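Local coordinates for extracellular protein 11-1 (Passalora fulva, PDB 6ZUS) that is a secreted fungal effector and avirulence protein, a zinc-binding, disulfide-rich member of a structurally conserved effector family that probably acts during infection of the plant host, at residues A10-H15 with I75-A80; A46-D51 with W83-G88. All coordinates share one frame; numbering follows the deposited sequence.

Interaction 1: A10-H15 with I75-A80; sequences ALKWVH and ICSVQA. With ZN (zinc ion), chain G.
W13 and V78 face each other across two antiparallel strands and exchange both backbone bonds: W13 N gives to V78 O at 2.9 Å, nearly straight (168°), and V78 N returns to W13 O. L11 with A80 and H15 with C76 repeat the exchange, so six bonds hold the pair. Between these rungs the non-hydrogen-bonded pairs come closer, and S77 CA reaches W13 O at 3.0 Å in a CA-H...O contact. On the face with K12 and V14, K12 runs alongside Q79, its CD 3.8 Å from Q79 OE1, while V14 and I75 cross, CG1 of V14 meeting I75 CG2 at 3.5 Å. On the other face W13 CB rests on V78 CG1 at 4.0 Å and helix 31-40 packs there (L34 on W13, F38 on V78). H15 sets CG anti to its backbone N (chi1 -173°), which carries the imidazole away from 75-80 and lets ND1 hold a zinc ion at 2.0 Å; a water is a second ligand. Y127 stacks on this ring, and a disulfide ties C76 to C29. In this four-stranded antiparallel sheet, backbone bonding sets the register, apolar side chains cover the helix-facing side, and H15 adds a metal site.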
ATOM      1  N   ALA A  10       0.108  -2.649   7.416  1.00 20.00           N
ATOM      2  CA  ALA A  10       0.066  -1.230   7.014  1.00 20.87           C
ATOM      3  C   ALA A  10       0.429  -1.181   5.521  1.00 19.31           C
ATOM      4  O   ALA A  10       1.549  -1.534   5.192  1.00 20.24           O
ATOM      5  CB  ALA A  10       1.009  -0.399   7.839  1.00 21.11           C
ATOM      6  N   LEU A  11      -0.510  -0.787   4.677  1.00 19.85           N
ATOM      7  CA  LEU A  11      -0.368  -0.759   3.180  1.00 18.64           C
ATOM      8  C   LEU A  11      -0.354   0.691   2.710  1.00 17.68           C
ATOM      9  O   LEU A  11      -1.095   1.556   3.277  1.00 16.99           O
ATOM     10  CB  LEU A  11      -1.538  -1.499   2.535  1.00 18.74           C
ATOM     11  CG  LEU A  11      -1.649  -2.991   2.865  1.00 18.20           C
ATOM     12  CD1 LEU A  11      -3.036  -3.486   2.584  1.00 20.88           C
ATOM     13  CD2 LEU A  11      -0.641  -3.795   2.084  1.00 20.77           C
ATOM     14  N   LYS A  12       0.391   0.935   1.657  1.00 17.60           N
ATOM     15  CA  LYS A  12       0.424   2.286   1.044  1.00 18.00           C
ATOM     16  C   LYS A  12       0.698   2.167  -0.455  1.00 15.75           C
ATOM     17  O   LYS A  12       1.622   1.414  -0.864  1.00 18.02           O
ATOM     18  CB  LYS A  12       1.430   3.181   1.767  1.00 18.59           C
ATOM     19  CG  LYS A  12       1.473   4.586   1.225  1.00 22.89           C
ATOM     20  CD  LYS A  12       2.100   5.547   2.164  1.00 29.10           C
ATOM     21  CE  LYS A  12       3.585   5.613   2.086  1.00 34.31           C
ATOM     22  NZ  LYS A  12       4.049   6.971   2.492  1.00 43.10           N
ATOM     23  N   TRP A  13      -0.182   2.807  -1.197  1.00 16.47           N
ATOM     24  CA  TRP A  13      -0.154   2.940  -2.673  1.00 16.57           C
ATOM     25  C   TRP A  13       0.488   4.283  -2.985  1.00 16.98           C
ATOM     26  O   TRP A  13       0.081   5.318  -2.396  1.00 17.66           O
ATOM     27  CB  TRP A  13      -1.565   2.859  -3.196  1.00 17.78           C
ATOM     28  CG  TRP A  13      -1.662   2.911  -4.675  1.00 19.40           C
ATOM     29  CD1 TRP A  13      -1.816   1.849  -5.521  1.00 21.15           C
ATOM     30  CD2 TRP A  13      -1.722   4.105  -5.478  1.00 18.72           C
ATOM     31  NE1 TRP A  13      -1.956   2.300  -6.798  1.00 21.35           N
ATOM     32  CE2 TRP A  13      -1.876   3.672  -6.820  1.00 20.62           C
ATOM     33  CE3 TRP A  13      -1.672   5.480  -5.215  1.00 19.78           C
ATOM     34  CZ2 TRP A  13      -1.974   4.566  -7.880  1.00 19.46           C
ATOM     35  CZ3 TRP A  13      -1.746   6.371  -6.274  1.00 18.80           C
ATOM     36  CH2 TRP A  13      -1.890   5.908  -7.578  1.00 20.28           C
ATOM     37  N   VAL A  14       1.482   4.308  -3.855  1.00 16.41           N
ATOM     38  CA  VAL A  14       2.276   5.539  -4.100  1.00 17.74           C
ATOM     39  C   VAL A  14       2.378   5.815  -5.600  1.00 18.55           C
ATOM     40  O   VAL A  14       2.698   4.884  -6.353  1.00 16.00           O
ATOM     41  CB  VAL A  14       3.673   5.477  -3.446  1.00 18.30           C
ATOM     42  CG1 VAL A  14       4.377   6.821  -3.594  1.00 17.48           C
ATOM     43  CG2 VAL A  14       3.638   5.042  -1.975  1.00 19.34           C
ATOM     44  N   HIS A  15       2.128   7.066  -5.982  1.00 16.96           N
ATOM     45  CA  HIS A  15       2.508   7.620  -7.309  1.00 18.11           C
ATOM     46  C   HIS A  15       3.513   8.760  -7.068  1.00 18.13           C
ATOM     47  O   HIS A  15       3.105   9.782  -6.508  1.00 17.56           O
ATOM     48  CB  HIS A  15       1.275   8.062  -8.125  1.00 19.02           C
ATOM     49  CG  HIS A  15       1.679   8.450  -9.514  1.00 19.40           C
ATOM     50  ND1 HIS A  15       0.913   9.239 -10.352  1.00 20.86           N
ATOM     51  CD2 HIS A  15       2.796   8.178 -10.214  1.00 20.58           C
ATOM     52  CE1 HIS A  15       1.528   9.385 -11.489  1.00 20.81           C
ATOM     53  NE2 HIS A  15       2.668   8.789 -11.440  1.00 19.11           N
ATOM     54  N   ILE A  75       4.677  13.334  -4.458  1.00 21.21           N
ATOM     55  CA  ILE A  75       4.426  11.954  -3.974  1.00 20.05           C
ATOM     56  C   ILE A  75       2.978  11.927  -3.498  1.00 22.38           C
ATOM     57  O   ILE A  75       2.680  12.645  -2.537  1.00 22.40           O
ATOM     58  CB  ILE A  75       5.430  11.479  -2.923  1.00 21.48           C
ATOM     59  CG1 ILE A  75       6.866  11.569  -3.454  1.00 22.14           C
ATOM     60  CG2 ILE A  75       5.065  10.069  -2.460  1.00 20.68           C
ATOM     61  CD1 ILE A  75       7.929  11.445  -2.383  1.00 23.65           C
ATOM     62  N   CYS A  76       2.106  11.282  -4.259  1.00 18.62           N
ATOM     63  CA  CYS A  76       0.657  11.174  -3.968  1.00 19.97           C
ATOM     64  C   CYS A  76       0.417   9.753  -3.475  1.00 22.41           C
ATOM     65  O   CYS A  76       0.850   8.816  -4.152  1.00 18.78           O
ATOM     66  CB  CYS A  76      -0.149  11.522  -5.206  1.00 23.97           C
ATOM     67  SG  CYS A  76       0.277  13.221  -5.683  1.00 27.81           S
ATOM     68  N   SER A  77      -0.141   9.581  -2.279  1.00 20.14           N
ATOM     69  CA  SER A  77      -0.208   8.235  -1.677  1.00 19.27           C
ATOM     70  C   SER A  77      -1.534   8.095  -0.956  1.00 22.35           C
ATOM     71  O   SER A  77      -2.197   9.119  -0.622  1.00 19.21           O
ATOM     72  CB  SER A  77       0.954   7.983  -0.778  1.00 20.82           C
ATOM     73  OG  SER A  77       0.937   8.899   0.321  1.00 22.77           O
ATOM     74  N   VAL A  78      -1.943   6.854  -0.788  1.00 21.35           N
ATOM     75  CA  VAL A  78      -3.111   6.549   0.082  1.00 19.93           C
ATOM     76  C   VAL A  78      -2.729   5.310   0.895  1.00 21.43           C
ATOM     77  O   VAL A  78      -2.125   4.366   0.326  1.00 18.12           O
ATOM     78  CB  VAL A  78      -4.393   6.404  -0.741  1.00 20.15           C
ATOM     79  CG1 VAL A  78      -4.329   5.317  -1.807  1.00 19.39           C
ATOM     80  CG2 VAL A  78      -5.591   6.219   0.158  1.00 22.36           C
ATOM     81  N   GLN A  79      -3.007   5.360   2.201  1.00 21.75           N
ATOM     82  CA  GLN A  79      -2.605   4.290   3.129  1.00 22.08           C
ATOM     83  C   GLN A  79      -3.830   3.821   3.916  1.00 22.80           C
ATOM     84  O   GLN A  79      -4.762   4.594   4.151  1.00 22.33           O
ATOM     85  CB  GLN A  79      -1.445   4.727   4.003  1.00 26.79           C
ATOM     86  CG  GLN A  79      -1.815   5.863   4.924  1.00 36.96           C
ATOM     87  CD  GLN A  79      -0.568   6.536   5.445  1.00 45.01           C
ATOM     88  OE1 GLN A  79       0.058   7.362   4.756  1.00 52.68           O
ATOM     89  NE2 GLN A  79      -0.224   6.168   6.671  1.00 44.61           N
ATOM     90  N   ALA A  80      -3.810   2.550   4.263  1.00 20.74           N
ATOM     91  CA  ALA A  80      -4.821   1.903   5.106  1.00 20.45           C
ATOM     92  C   ALA A  80      -4.196   0.632   5.685  1.00 22.07           C
ATOM     93  O   ALA A  80      -3.167   0.119   5.156  1.00 21.66           O
ATOM     94  CB  ALA A  80      -6.070   1.639   4.288  1.00 21.01           C
TER
HETATM   95 ZN    ZN G 206      -1.012   9.819 -10.049  0.80 21.29          ZN
HETATM   96  O   HOH W   1      -2.377   8.402 -11.184  1.00 15.26           O

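Interaction 2: A46-D51 with W83-G88; sequences ACQGAD and WRVRNG
D51 and R84 join in a salt bridge at one end of this contact. R84 approaches side-on with two nitrogens, both directed to one oxygen: NE gives to D51 OD2 at 2.7 Å, on the anti side of the carboxylate, and NH2 gives to the same OD2 at 2.9 Å, nearly along its C-O axis. The oxygen lies in the guanidinium plane, but the carboxylate plane is turned 49° from it, so this is not the flat fork that uses both carboxylate oxygens. R84 is extended from CG to NE, carrying its CD past A50 O at 3.4 Å on the way to D51, and its NH1 is taken up by H139 O. Farther along, the backbones meet in a single bridge between Q48 and V85. R86 N gives a straight bond (169°) to C47 O, and G49 N gives to R84 O at 2.7 Å, though from above the carbonyl plane. A water joins three more groups, accepting from R84 N and Q48 NE2 and lying 2.8 Å from A50 O, to which it can donate. The bend at chi2 (65°) of Q48 brings its amide back over the strand to that water, and its OE1 bonds to Y104 OH. C47 CB touches V85 CG1 at 4.2 Å, while C47 SG is bonded to C99 SG. Outside the pair, A50 shares a backbone bond with C140, and W90 takes R86 in a cation-pi contact. The loop between helix 31-40 and strand 57-64 thus lies along the end of strand 71-86, with helix 101-109 touching C47 and V85 through Y104, strand 96-98 meeting A46 and C47 through F97, and strand 6-20 bordering V85 through K7 and V9.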
ATOM      1  N   ALA A  46      -7.057 -14.352  -1.181  1.00 23.78           N
ATOM      2  CA  ALA A  46      -7.085 -15.637  -0.457  1.00 24.57           C
ATOM      3  C   ALA A  46      -6.489 -15.481   0.950  1.00 25.29           C
ATOM      4  O   ALA A  46      -6.966 -16.186   1.883  1.00 23.26           O
ATOM      5  CB  ALA A  46      -6.328 -16.670  -1.254  1.00 26.71           C
ATOM      6  N   CYS A  47      -5.457 -14.628   1.136  1.00 21.80           N
ATOM      7  CA  CYS A  47      -4.789 -14.388   2.459  1.00 22.42           C
ATOM      8  C   CYS A  47      -5.572 -13.439   3.376  1.00 21.20           C
ATOM      9  O   CYS A  47      -5.149 -13.267   4.537  1.00 21.85           O
ATOM     10  CB  CYS A  47      -3.373 -13.863   2.280  1.00 24.80           C
ATOM     11  SG  CYS A  47      -2.382 -15.088   1.387  1.00 27.34           S
ATOM     12  N   GLN A  48      -6.667 -12.850   2.918  1.00 20.34           N
ATOM     13  CA  GLN A  48      -7.437 -11.865   3.725  1.00 20.53           C
ATOM     14  C   GLN A  48      -8.230 -12.605   4.835  1.00 21.89           C
ATOM     15  O   GLN A  48      -8.978 -13.542   4.513  1.00 21.59           O
ATOM     16  CB  GLN A  48      -8.422 -11.060   2.860  1.00 22.31           C
ATOM     17  CG  GLN A  48      -8.791  -9.715   3.475  1.00 23.75           C
ATOM     18  CD  GLN A  48      -7.581  -8.793   3.544  1.00 23.15           C
ATOM     19  OE1 GLN A  48      -6.800  -8.703   2.597  1.00 22.58           O
ATOM     20  NE2 GLN A  48      -7.441  -8.108   4.665  1.00 20.49           N
ATOM     21  N   GLY A  49      -8.116 -12.162   6.093  1.00 21.46           N
ATOM     22  CA  GLY A  49      -9.030 -12.538   7.172  1.00 21.06           C
ATOM     23  C   GLY A  49     -10.220 -11.616   7.233  1.00 22.83           C
ATOM     24  O   GLY A  49     -10.633 -11.017   6.203  1.00 22.10           O
ATOM     25  N   ALA A  50     -10.819 -11.531   8.414  1.00 21.48           N
ATOM     26  CA  ALA A  50     -12.062 -10.771   8.637  1.00 21.77           C
ATOM     27  C   ALA A  50     -11.757  -9.267   8.794  1.00 21.82           C
ATOM     28  O   ALA A  50     -10.557  -8.863   8.929  1.00 21.80           O
ATOM     29  CB  ALA A  50     -12.764 -11.334   9.851  1.00 23.71           C
ATOM     30  N   ASP A  51     -12.812  -8.467   8.791  1.00 23.33           N
ATOM     31  CA  ASP A  51     -12.804  -7.063   9.268  1.00 26.51           C
ATOM     32  C   ASP A  51     -12.255  -6.096   8.196  1.00 29.67           C
ATOM     33  O   ASP A  51     -12.226  -4.874   8.473  1.00 26.02           O
ATOM     34  CB  ASP A  51     -12.088  -6.938  10.619  1.00 26.48           C
ATOM     35  CG  ASP A  51     -12.947  -7.393  11.797  1.00 30.83           C
ATOM     36  OD1 ASP A  51     -14.181  -7.185  11.737  1.00 33.90           O
ATOM     37  OD2 ASP A  51     -12.391  -7.910  12.755  1.00 32.64           O
ATOM     38  N   TRP A  83      -6.620  -5.249   8.520  1.00 20.27           N
ATOM     39  CA  TRP A  83      -6.718  -5.644   9.951  1.00 22.51           C
ATOM     40  C   TRP A  83      -6.249  -7.081  10.203  1.00 21.19           C
ATOM     41  O   TRP A  83      -5.555  -7.314  11.251  1.00 21.69           O
ATOM     42  CB  TRP A  83      -8.138  -5.421  10.451  1.00 22.05           C
ATOM     43  CG  TRP A  83      -8.519  -3.984  10.534  1.00 22.56           C
ATOM     44  CD1 TRP A  83      -9.601  -3.403   9.968  1.00 22.86           C
ATOM     45  CD2 TRP A  83      -7.865  -2.982  11.331  1.00 25.02           C
ATOM     46  NE1 TRP A  83      -9.650  -2.086  10.335  1.00 27.13           N
ATOM     47  CE2 TRP A  83      -8.604  -1.800  11.164  1.00 25.58           C
ATOM     48  CE3 TRP A  83      -6.741  -2.985  12.181  1.00 28.92           C
ATOM     49  CZ2 TRP A  83      -8.233  -0.607  11.783  1.00 29.18           C
ATOM     50  CZ3 TRP A  83      -6.365  -1.805  12.787  1.00 32.24           C
ATOM     51  CH2 TRP A  83      -7.119  -0.639  12.594  1.00 29.25           C
ATOM     52  N   ARG A  84      -6.568  -8.007   9.298  1.00 19.29           N
ATOM     53  CA  ARG A  84      -6.331  -9.456   9.556  1.00 20.60           C
ATOM     54  C   ARG A  84      -5.910 -10.153   8.261  1.00 21.14           C
ATOM     55  O   ARG A  84      -6.726 -10.211   7.313  1.00 20.11           O
ATOM     56  CB  ARG A  84      -7.599 -10.091  10.138  1.00 21.79           C
ATOM     57  CG  ARG A  84      -8.126  -9.423  11.390  1.00 21.27           C
ATOM     58  CD  ARG A  84      -9.387 -10.110  11.819  1.00 22.99           C
ATOM     59  NE  ARG A  84     -10.063  -9.281  12.799  1.00 23.75           N
ATOM     60  CZ  ARG A  84      -9.672  -9.112  14.055  1.00 25.91           C
ATOM     61  NH1 ARG A  84      -8.611  -9.751  14.535  1.00 26.39           N
ATOM     62  NH2 ARG A  84     -10.397  -8.326  14.843  1.00 28.52           N
ATOM     63  N   VAL A  85      -4.651 -10.575   8.227  1.00 21.34           N
ATOM     64  CA  VAL A  85      -4.012 -11.222   7.056  1.00 21.85           C
ATOM     65  C   VAL A  85      -3.355 -12.523   7.545  1.00 23.64           C
ATOM     66  O   VAL A  85      -2.723 -12.523   8.602  1.00 21.02           O
ATOM     67  CB  VAL A  85      -3.024 -10.270   6.357  1.00 20.47           C
ATOM     68  CG1 VAL A  85      -2.393 -10.979   5.163  1.00 21.77           C
ATOM     69  CG2 VAL A  85      -3.691  -8.950   5.990  1.00 19.87           C
ATOM     70  N   ARG A  86      -3.503 -13.591   6.782  1.00 23.36           N
ATOM     71  CA  ARG A  86      -2.963 -14.915   7.175  1.00 24.33           C
ATOM     72  C   ARG A  86      -1.446 -14.796   7.249  1.00 26.22           C
ATOM     73  O   ARG A  86      -0.864 -13.904   6.583  1.00 25.69           O
ATOM     74  CB  ARG A  86      -3.450 -15.982   6.203  1.00 27.20           C
ATOM     75  CG  ARG A  86      -4.953 -16.178   6.262  1.00 27.06           C
ATOM     76  CD  ARG A  86      -5.257 -17.381   5.456  1.00 31.97           C
ATOM     77  NE  ARG A  86      -6.668 -17.472   5.136  1.00 37.03           N
ATOM     78  CZ  ARG A  86      -7.583 -18.070   5.911  1.00 35.82           C
ATOM     79  NH1 ARG A  86      -7.268 -18.548   7.099  1.00 32.07           N
ATOM     80  NH2 ARG A  86      -8.827 -18.143   5.467  1.00 35.84           N
ATOM     81  N   ASN A  87      -0.843 -15.650   8.063  1.00 28.22           N
ATOM     82  CA  ASN A  87       0.626 -15.857   8.078  1.00 30.78           C
ATOM     83  C   ASN A  87       1.025 -17.068   7.232  1.00 30.94           C
ATOM     84  O   ASN A  87       0.341 -18.086   7.227  1.00 34.12           O
ATOM     85  CB  ASN A  87       1.138 -15.972   9.512  1.00 37.78           C
ATOM     86  CG  ASN A  87       1.329 -14.596  10.112  1.00 45.27           C
ATOM     87  OD1 ASN A  87       1.951 -13.729   9.477  1.00 52.41           O
ATOM     88  ND2 ASN A  87       0.814 -14.397  11.321  1.00 52.53           N
ATOM     89  N   GLY A  88       2.158 -16.961   6.566  1.00 32.18           N
ATOM     90  CA  GLY A  88       2.814 -18.100   5.910  1.00 33.91           C
ATOM     91  C   GLY A  88       2.288 -18.296   4.509  1.00 31.78           C
ATOM     92  O   GLY A  88       2.079 -17.293   3.795  1.00 38.38           O
TER
HETATM   93  O   HOH W   2      -8.707  -7.668   7.197  1.00 20.62           O

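Strand 71-86 is common to both interactions. Interaction 1 takes its middle, paired with strand 6-20; interaction 2 takes its far end, where the loop 46-51 runs against it. The centre of interaction 1 is about 5 Å, and that of interaction 2 about 15 Å, from the centre of the chain; the two centres are about 20 Å apart. Strand 6-20 neighbours strand 71-86 in the same sheet, so both contacts reach that sheet. Each also lies towards zinc: H15 in interaction 1 binds a zinc ion directly, whereas the side chain of R84 in interaction 2 comes within about 7 Å of a zinc ion and about 4 Å of the side chain of H139, which with H2 and Q143 forms a zinc site.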